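Local coordinates for Serine/threonine-protein phosphatase 2A regulatory subunit B'' subunit alpha (Homo sapiens, PDB 4I5J), which regulates protein phosphatase 2A as a calcium-binding EF-hand subunit that might modulate substrate selectivity, catalytic activity and localization of the enzyme, at residues S14-L19 / E31-L36; Q144-R149 / I181-K186; H234-Q239 / Y267-N272. All coordinates share one frame; numbering follows the deposited sequence.

Contact 1 of 3, residues S14-L19 / E31-L36; sequences SKFICL and EDFIPL
With CG anti to the backbone N in both F16 (chi1 178°) and L36 (chi1 173°), and F33 turned the other way, CG anti to its carbonyl carbon (chi1 -78°), three side chains from two parts of the chain converge. They join helix 12-20 to segment 31-36, which leads into helix 34-43, across the intervening loop, inside the first EF-hand domain of this fragment. F16 does most of the work. Its far end reaches across and takes both partners at the ring edge, near the ring plane. L36, whose CB already faces helix 12-20, sends CD2 to within 4.0 Å of F16 CZ. F33 brings up CE2, and its side chain crosses that of F16 at about a right angle; so does L36. The contact is purely apolar and small, about 95 Å² in all, because only the ends of the side chains meet.

The rest of the core closes in around them: F16 packs on I85 of helix 82-86 and on L91 and L94 of helix 90-97, while L28 of the connecting loop touches both phenylalanines. The F33 ring also meets that of F69 on helix 54-72. F33 CE2 is 4.1 Å from F16 CE2.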
# COMPACT_ATOMS: atom_id res chain seq x y z
N SER A 14 -20.21 7.03 -13.44
CA SER A 14 -21.52 7.14 -12.79
C SER A 14 -22.43 5.93 -13.05
O SER A 14 -23.10 5.45 -12.14
CB SER A 14 -22.23 8.42 -13.23
OG SER A 14 -21.60 9.55 -12.65
N LYS A 15 -22.44 5.44 -14.29
CA LYS A 15 -23.25 4.26 -14.60
C LYS A 15 -22.67 3.00 -13.96
O LYS A 15 -23.40 2.10 -13.57
CB LYS A 15 -23.36 4.05 -16.11
CG LYS A 15 -24.07 5.17 -16.88
CD LYS A 15 -23.88 4.97 -18.41
CE LYS A 15 -24.36 6.16 -19.24
NZ LYS A 15 -24.06 5.96 -20.70
N PHE A 16 -21.35 2.93 -13.86
CA PHE A 16 -20.72 1.78 -13.22
C PHE A 16 -21.13 1.72 -11.76
O PHE A 16 -21.47 0.64 -11.24
CB PHE A 16 -19.20 1.87 -13.33
CG PHE A 16 -18.49 0.73 -12.65
CD1 PHE A 16 -18.33 -0.48 -13.29
CD2 PHE A 16 -17.97 0.88 -11.36
CE1 PHE A 16 -17.66 -1.53 -12.66
CE2 PHE A 16 -17.31 -0.16 -10.73
CZ PHE A 16 -17.15 -1.37 -11.39
N ILE A 17 -21.06 2.87 -11.09
CA ILE A 17 -21.44 2.97 -9.69
C ILE A 17 -22.88 2.48 -9.52
O ILE A 17 -23.15 1.63 -8.68
CB ILE A 17 -21.32 4.41 -9.17
CG1 ILE A 17 -19.88 4.93 -9.31
CG2 ILE A 17 -21.82 4.51 -7.74
CD1 ILE A 17 -18.91 4.39 -8.31
N CYS A 18 -23.81 3.00 -10.33
CA CYS A 18 -25.22 2.65 -10.20
C CYS A 18 -25.43 1.16 -10.39
O CYS A 18 -26.37 0.57 -9.83
CB CYS A 18 -26.09 3.42 -11.20
SG CYS A 18 -26.17 5.19 -10.92
N LEU A 19 -24.56 0.55 -11.17
CA LEU A 19 -24.71 -0.86 -11.49
C LEU A 19 -24.34 -1.75 -10.31
O LEU A 19 -25.02 -2.72 -10.03
CB LEU A 19 -23.85 -1.20 -12.70
CG LEU A 19 -23.96 -2.65 -13.16
CD1 LEU A 19 -25.41 -2.99 -13.40
CD2 LEU A 19 -23.16 -2.83 -14.43
N GLU A 31 -17.29 -4.82 -0.45
CA GLU A 31 -18.24 -5.93 -0.64
C GLU A 31 -18.99 -5.84 -1.98
O GLU A 31 -19.34 -6.86 -2.57
CB GLU A 31 -19.26 -6.01 0.51
CG GLU A 31 -18.66 -6.40 1.88
CD GLU A 31 -17.88 -5.27 2.59
OE1 GLU A 31 -17.26 -5.56 3.64
OE2 GLU A 31 -17.86 -4.11 2.11
N ASP A 32 -19.21 -4.62 -2.45
CA ASP A 32 -19.96 -4.37 -3.68
C ASP A 32 -19.24 -4.91 -4.92
O ASP A 32 -19.88 -5.14 -5.94
CB ASP A 32 -20.20 -2.86 -3.86
CG ASP A 32 -21.11 -2.28 -2.80
OD1 ASP A 32 -21.99 -3.03 -2.31
OD2 ASP A 32 -20.96 -1.08 -2.45
N PHE A 33 -17.93 -5.09 -4.82
CA PHE A 33 -17.15 -5.60 -5.94
C PHE A 33 -17.17 -7.12 -6.01
O PHE A 33 -16.76 -7.71 -7.02
CB PHE A 33 -15.71 -5.12 -5.85
CG PHE A 33 -15.53 -3.70 -6.29
CD1 PHE A 33 -15.82 -2.65 -5.43
CD2 PHE A 33 -15.10 -3.41 -7.58
CE1 PHE A 33 -15.68 -1.32 -5.85
CE2 PHE A 33 -14.95 -2.10 -8.00
CZ PHE A 33 -15.24 -1.05 -7.14
N ILE A 34 -17.62 -7.77 -4.94
CA ILE A 34 -17.55 -9.24 -4.90
C ILE A 34 -18.31 -9.93 -6.05
O ILE A 34 -17.74 -10.79 -6.74
CB ILE A 34 -17.96 -9.82 -3.52
CG1 ILE A 34 -16.84 -9.60 -2.51
CG2 ILE A 34 -18.28 -11.32 -3.64
CD1 ILE A 34 -17.29 -9.67 -1.08
N PRO A 35 -19.58 -9.56 -6.29
CA PRO A 35 -20.24 -10.27 -7.39
C PRO A 35 -19.58 -10.00 -8.75
O PRO A 35 -19.60 -10.87 -9.61
CB PRO A 35 -21.68 -9.76 -7.35
CG PRO A 35 -21.68 -8.60 -6.46
CD PRO A 35 -20.52 -8.72 -5.53
N LEU A 36 -19.00 -8.81 -8.93
CA LEU A 36 -18.25 -8.51 -10.15
C LEU A 36 -17.04 -9.45 -10.29
O LEU A 36 -16.78 -9.99 -11.37
CB LEU A 36 -17.78 -7.04 -10.14
CG LEU A 36 -16.85 -6.68 -11.30
CD1 LEU A 36 -17.60 -6.80 -12.59
CD2 LEU A 36 -16.29 -5.29 -11.16

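Contact 2 of 3, residues Q144-R149 / I181-K186; sequences QASSSR and ISEEDK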
# COMPACT_ATOMS: atom_id res chain seq x y z
N GLN A 144 14.63 -7.88 7.78
CA GLN A 144 14.53 -6.69 8.63
C GLN A 144 14.72 -5.37 7.88
O GLN A 144 15.24 -4.41 8.45
CB GLN A 144 15.52 -6.76 9.79
CG GLN A 144 15.12 -7.73 10.87
CD GLN A 144 16.30 -8.15 11.70
OE1 GLN A 144 17.21 -8.81 11.21
NE2 GLN A 144 16.31 -7.75 12.97
N ALA A 145 14.29 -5.34 6.62
CA ALA A 145 14.48 -4.16 5.78
C ALA A 145 13.85 -2.92 6.40
O ALA A 145 14.33 -1.81 6.19
CB ALA A 145 13.90 -4.41 4.39
N SER A 146 12.78 -3.11 7.18
CA SER A 146 12.06 -2.02 7.83
C SER A 146 12.38 -1.91 9.33
O SER A 146 12.62 -2.93 10.00
CB SER A 146 10.56 -2.17 7.62
OG SER A 146 10.23 -2.07 6.24
N SER A 147 12.39 -0.68 9.84
CA SER A 147 12.75 -0.42 11.24
C SER A 147 11.63 -0.79 12.19
O SER A 147 10.45 -0.71 11.83
CB SER A 147 13.12 1.06 11.42
OG SER A 147 11.97 1.89 11.44
N SER A 148 11.98 -1.15 13.42
CA SER A 148 10.94 -1.49 14.40
C SER A 148 9.99 -0.32 14.67
O SER A 148 8.84 -0.53 15.09
CB SER A 148 11.56 -1.94 15.71
OG SER A 148 11.85 -0.83 16.53
N ARG A 149 10.47 0.90 14.46
CA ARG A 149 9.64 2.06 14.73
C ARG A 149 8.60 2.29 13.63
O ARG A 149 7.45 2.61 13.92
CB ARG A 149 10.48 3.31 15.00
CG ARG A 149 10.97 3.36 16.45
CD ARG A 149 12.05 4.43 16.71
NE ARG A 149 12.48 4.36 18.10
CZ ARG A 149 13.35 5.18 18.68
NH1 ARG A 149 13.90 6.17 18.00
NH2 ARG A 149 13.65 5.02 19.96
N ILE A 181 2.47 -4.04 -1.24
CA ILE A 181 2.52 -3.18 -2.42
C ILE A 181 3.28 -1.89 -2.12
O ILE A 181 4.07 -1.40 -2.94
CB ILE A 181 1.11 -2.89 -2.96
CG1 ILE A 181 0.45 -4.20 -3.40
CG2 ILE A 181 1.18 -1.91 -4.14
CD1 ILE A 181 -0.99 -4.05 -3.83
N SER A 182 3.07 -1.35 -0.92
CA SER A 182 3.65 -0.07 -0.55
C SER A 182 5.13 -0.21 -0.24
O SER A 182 5.91 0.73 -0.44
CB SER A 182 2.90 0.51 0.65
OG SER A 182 1.56 0.78 0.26
N GLU A 183 5.52 -1.37 0.28
CA GLU A 183 6.91 -1.59 0.64
C GLU A 183 7.76 -1.78 -0.62
O GLU A 183 8.89 -1.29 -0.71
CB GLU A 183 7.03 -2.78 1.60
CG GLU A 183 8.35 -2.83 2.37
CD GLU A 183 9.38 -3.69 1.66
OE1 GLU A 183 10.52 -3.77 2.16
OE2 GLU A 183 9.03 -4.28 0.61
N GLU A 184 7.18 -2.44 -1.61
CA GLU A 184 7.90 -2.71 -2.85
C GLU A 184 7.91 -1.55 -3.83
O GLU A 184 8.85 -1.40 -4.60
CB GLU A 184 7.33 -3.97 -3.51
CG GLU A 184 7.36 -5.16 -2.57
CD GLU A 184 7.16 -6.49 -3.27
OE1 GLU A 184 6.46 -6.53 -4.31
OE2 GLU A 184 7.72 -7.50 -2.78
N ASP A 185 6.86 -0.74 -3.80
CA ASP A 185 6.73 0.38 -4.74
C ASP A 185 6.49 1.70 -4.02
O ASP A 185 5.34 2.06 -3.76
CB ASP A 185 5.56 0.10 -5.69
CG ASP A 185 5.35 1.23 -6.69
OD1 ASP A 185 6.24 2.11 -6.80
OD2 ASP A 185 4.29 1.22 -7.37
N LYS A 186 7.53 2.47 -3.73
CA LYS A 186 7.31 3.75 -3.08
C LYS A 186 7.17 4.90 -4.09
O LYS A 186 7.44 6.05 -3.76
CB LYS A 186 8.41 4.08 -2.05
CG LYS A 186 8.43 3.18 -0.82
CD LYS A 186 9.52 3.58 0.16
CE LYS A 186 9.69 2.55 1.27
NZ LYS A 186 10.16 1.18 0.79
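The carboxylate of E183 is the flat group here, and A145 and S146 come up to it from the other segment. A145 approaches at the OE1 end, its CB 4.1 Å from E183 OE1. Well off one face of the carboxylate stands the ammonium of K186, with NZ 5.1 Å from E183 OE1, too far for a bond. S146 lies farther back along the side chain, its OG 4.4 Å from E183 CG. The bend in E183 explains this layout: CG is anti to the backbone N, and chi2 of -93° then folds the carboxylate sharply against the line of the chain, which presents CG to the serine and OE1 to the alanine methyl. W195 of helix 189-199 and Y141 add further packing around the glutamate.

OE1 is buried without a hydrogen-bonding partner in the model, so the acid may hold its proton more readily than a solvated glutamate, although the nearby lysine would work against that.

Both segments belong to an EF-hand pair, whose short strands 133-134 and 170-171 run antiparallel, consistent with the usual link between paired EF-hand loops. One segment closes helix 173-184, the other opens helix 148-154. S147 is the N-cap of the latter, its OG bonded to the backbone N of I150, and just beyond it R149 forms a salt bridge with E217 on helix 209-226. At the closing end, D185 leaves helical geometry and K186 doubles back: chi4 of 64° turns the ammonium over the last turn, where K186 NZ makes a weak hydrogen bond of 3.2 Å to E183 O.

Contact 3 of 3, residues H234-Q239 / Y267-N272; sequences HDLLCQ and YDTFFN
L236 points its CB from helix 233-244 toward T269 and F270 on helix 263-271, and the contact grows along the side chain. CG, set anti to the backbone N, comes 4.1 Å from T269 CG2. From there the branches part. CD1 runs tip to tip into T269, where L236 CD1 and T269 CG2 are modelled only 3.4 Å apart. That is tighter than usual for two methyls, and chi2 of 104° lies off the staggered positions, so the exact placing of this branch is doubtful. CD2 leans to the aromatic ring while staying 4.1 Å from T269 CG2: L236 CD2 is 3.8 Å from F270 CE2 and 4.0 Å from F270 CZ, the two side chains crossing obliquely. T269 can offer its methyl because its hydroxyl is turned back to its own helix, OG1 bonding to the carbonyl O of I265.

Replacing L236 with an alanine would probably leave the T269 methyl and the outer end of the F270 ring without their partner from helix 233-244, opening a gap between the two helices.

F270 also meets F266 edge-to-face. Y216 of helix 209-226 touches both L236 and F270, while Y276 of helix 273-277 packs on L236 and T269, so the leucine sits where helices 209-226, 233-244, 263-271 and 273-277 come together.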
# COMPACT_ATOMS: atom_id res chain seq x y z
N HIS A 234 21.60 16.48 12.20
CA HIS A 234 21.68 17.81 11.63
C HIS A 234 22.04 17.81 10.15
O HIS A 234 21.39 18.45 9.34
CB HIS A 234 22.73 18.59 12.42
CG HIS A 234 22.47 20.05 12.51
ND1 HIS A 234 23.24 20.99 11.87
CD2 HIS A 234 21.52 20.75 13.19
CE1 HIS A 234 22.79 22.20 12.14
NE2 HIS A 234 21.74 22.08 12.94
N ASP A 235 23.11 17.10 9.79
CA ASP A 235 23.54 17.04 8.39
C ASP A 235 22.58 16.23 7.54
O ASP A 235 22.31 16.56 6.38
CB ASP A 235 24.95 16.46 8.28
CG ASP A 235 26.01 17.38 8.84
OD1 ASP A 235 26.40 18.33 8.13
OD2 ASP A 235 26.43 17.16 9.99
N LEU A 236 22.05 15.16 8.12
CA LEU A 236 21.11 14.32 7.37
C LEU A 236 19.83 15.09 7.06
O LEU A 236 19.34 15.05 5.93
CB LEU A 236 20.75 13.07 8.14
CG LEU A 236 19.67 12.32 7.34
CD1 LEU A 236 20.27 11.13 6.63
CD2 LEU A 236 18.52 11.97 8.24
N LEU A 237 19.33 15.80 8.06
CA LEU A 237 18.14 16.63 7.89
C LEU A 237 18.37 17.68 6.81
O LEU A 237 17.49 17.92 5.98
CB LEU A 237 17.76 17.28 9.22
CG LEU A 237 16.51 18.15 9.24
CD1 LEU A 237 15.29 17.38 8.75
CD2 LEU A 237 16.31 18.70 10.64
N CYS A 238 19.54 18.30 6.81
CA CYS A 238 19.91 19.22 5.73
C CYS A 238 19.80 18.55 4.35
O CYS A 238 19.17 19.09 3.44
CB CYS A 238 21.33 19.73 5.94
SG CYS A 238 21.41 21.04 7.17
N GLN A 239 20.40 17.37 4.21
CA GLN A 239 20.29 16.58 2.98
C GLN A 239 18.85 16.34 2.58
O GLN A 239 18.47 16.50 1.41
CB GLN A 239 20.97 15.22 3.16
CG GLN A 239 22.47 15.32 3.38
CD GLN A 239 23.17 13.99 3.19
OE1 GLN A 239 22.53 12.95 3.07
NE2 GLN A 239 24.50 14.02 3.15
N TYR A 267 11.96 8.29 2.40
CA TYR A 267 11.47 7.18 3.21
C TYR A 267 12.54 6.13 3.59
O TYR A 267 12.65 5.72 4.76
CB TYR A 267 10.26 6.52 2.53
CG TYR A 267 9.02 7.41 2.50
CD1 TYR A 267 8.16 7.40 1.41
CD2 TYR A 267 8.71 8.25 3.57
CE1 TYR A 267 7.04 8.19 1.38
CE2 TYR A 267 7.58 9.05 3.54
CZ TYR A 267 6.75 9.02 2.45
OH TYR A 267 5.61 9.80 2.41
N ASP A 268 13.31 5.67 2.62
CA ASP A 268 14.39 4.71 2.90
C ASP A 268 15.37 5.26 3.93
O ASP A 268 15.80 4.56 4.85
CB ASP A 268 15.15 4.36 1.62
CG ASP A 268 14.31 3.56 0.64
OD1 ASP A 268 13.35 2.88 1.08
OD2 ASP A 268 14.61 3.62 -0.57
N THR A 269 15.70 6.53 3.77
CA THR A 269 16.65 7.20 4.62
C THR A 269 16.19 7.13 6.08
O THR A 269 17.01 7.00 6.97
CB THR A 269 16.80 8.66 4.17
OG1 THR A 269 17.32 8.69 2.83
CG2 THR A 269 17.72 9.44 5.08
N PHE A 270 14.88 7.19 6.31
CA PHE A 270 14.35 7.16 7.69
C PHE A 270 13.94 5.81 8.26
O PHE A 270 13.81 5.68 9.49
CB PHE A 270 13.20 8.15 7.86
CG PHE A 270 13.65 9.58 7.83
CD1 PHE A 270 13.40 10.39 6.73
CD2 PHE A 270 14.39 10.10 8.89
CE1 PHE A 270 13.85 11.69 6.70
CE2 PHE A 270 14.86 11.40 8.86
CZ PHE A 270 14.58 12.20 7.76
N PHE A 271 13.73 4.81 7.41
CA PHE A 271 13.28 3.53 7.96
C PHE A 271 13.60 2.26 7.17
O PHE A 271 13.11 1.19 7.53
CB PHE A 271 11.80 3.58 8.37
CG PHE A 271 10.86 3.85 7.23
CD1 PHE A 271 10.54 2.85 6.32
CD2 PHE A 271 10.24 5.08 7.09
CE1 PHE A 271 9.66 3.08 5.29
CE2 PHE A 271 9.36 5.33 6.06
CZ PHE A 271 9.07 4.32 5.15
N ASN A 272 14.41 2.37 6.12
CA ASN A 272 14.93 1.18 5.41
C ASN A 272 16.46 1.29 5.33
O ASN A 272 17.02 1.74 4.32
CB ASN A 272 14.27 1.03 4.02
CG ASN A 272 14.56 -0.33 3.36
OD1 ASN A 272 15.67 -0.85 3.41
ND2 ASN A 272 13.53 -0.91 2.73

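Contacts 2 and 3 are neighbours, their centres 15 Å apart, and they join directly. S147 N lies 3.1 Å from F271 O, probably a hydrogen bond, and K186 NZ reaches toward D268 OD1 at 3.6 Å, a long and weak ion pair. The EF-hand pair is thus tied to the fragment's last helices. Contact 1 belongs to the first EF-hand domain and touches neither: its centre is 32 Å from that of contact 2 and 43 Å from that of contact 3, on the opposite side of the chain's centre from the latter. The calcium ion, bound by D200, D202, D204, V206 and E211, lies about 13 Å from the F270 side chain of contact 3.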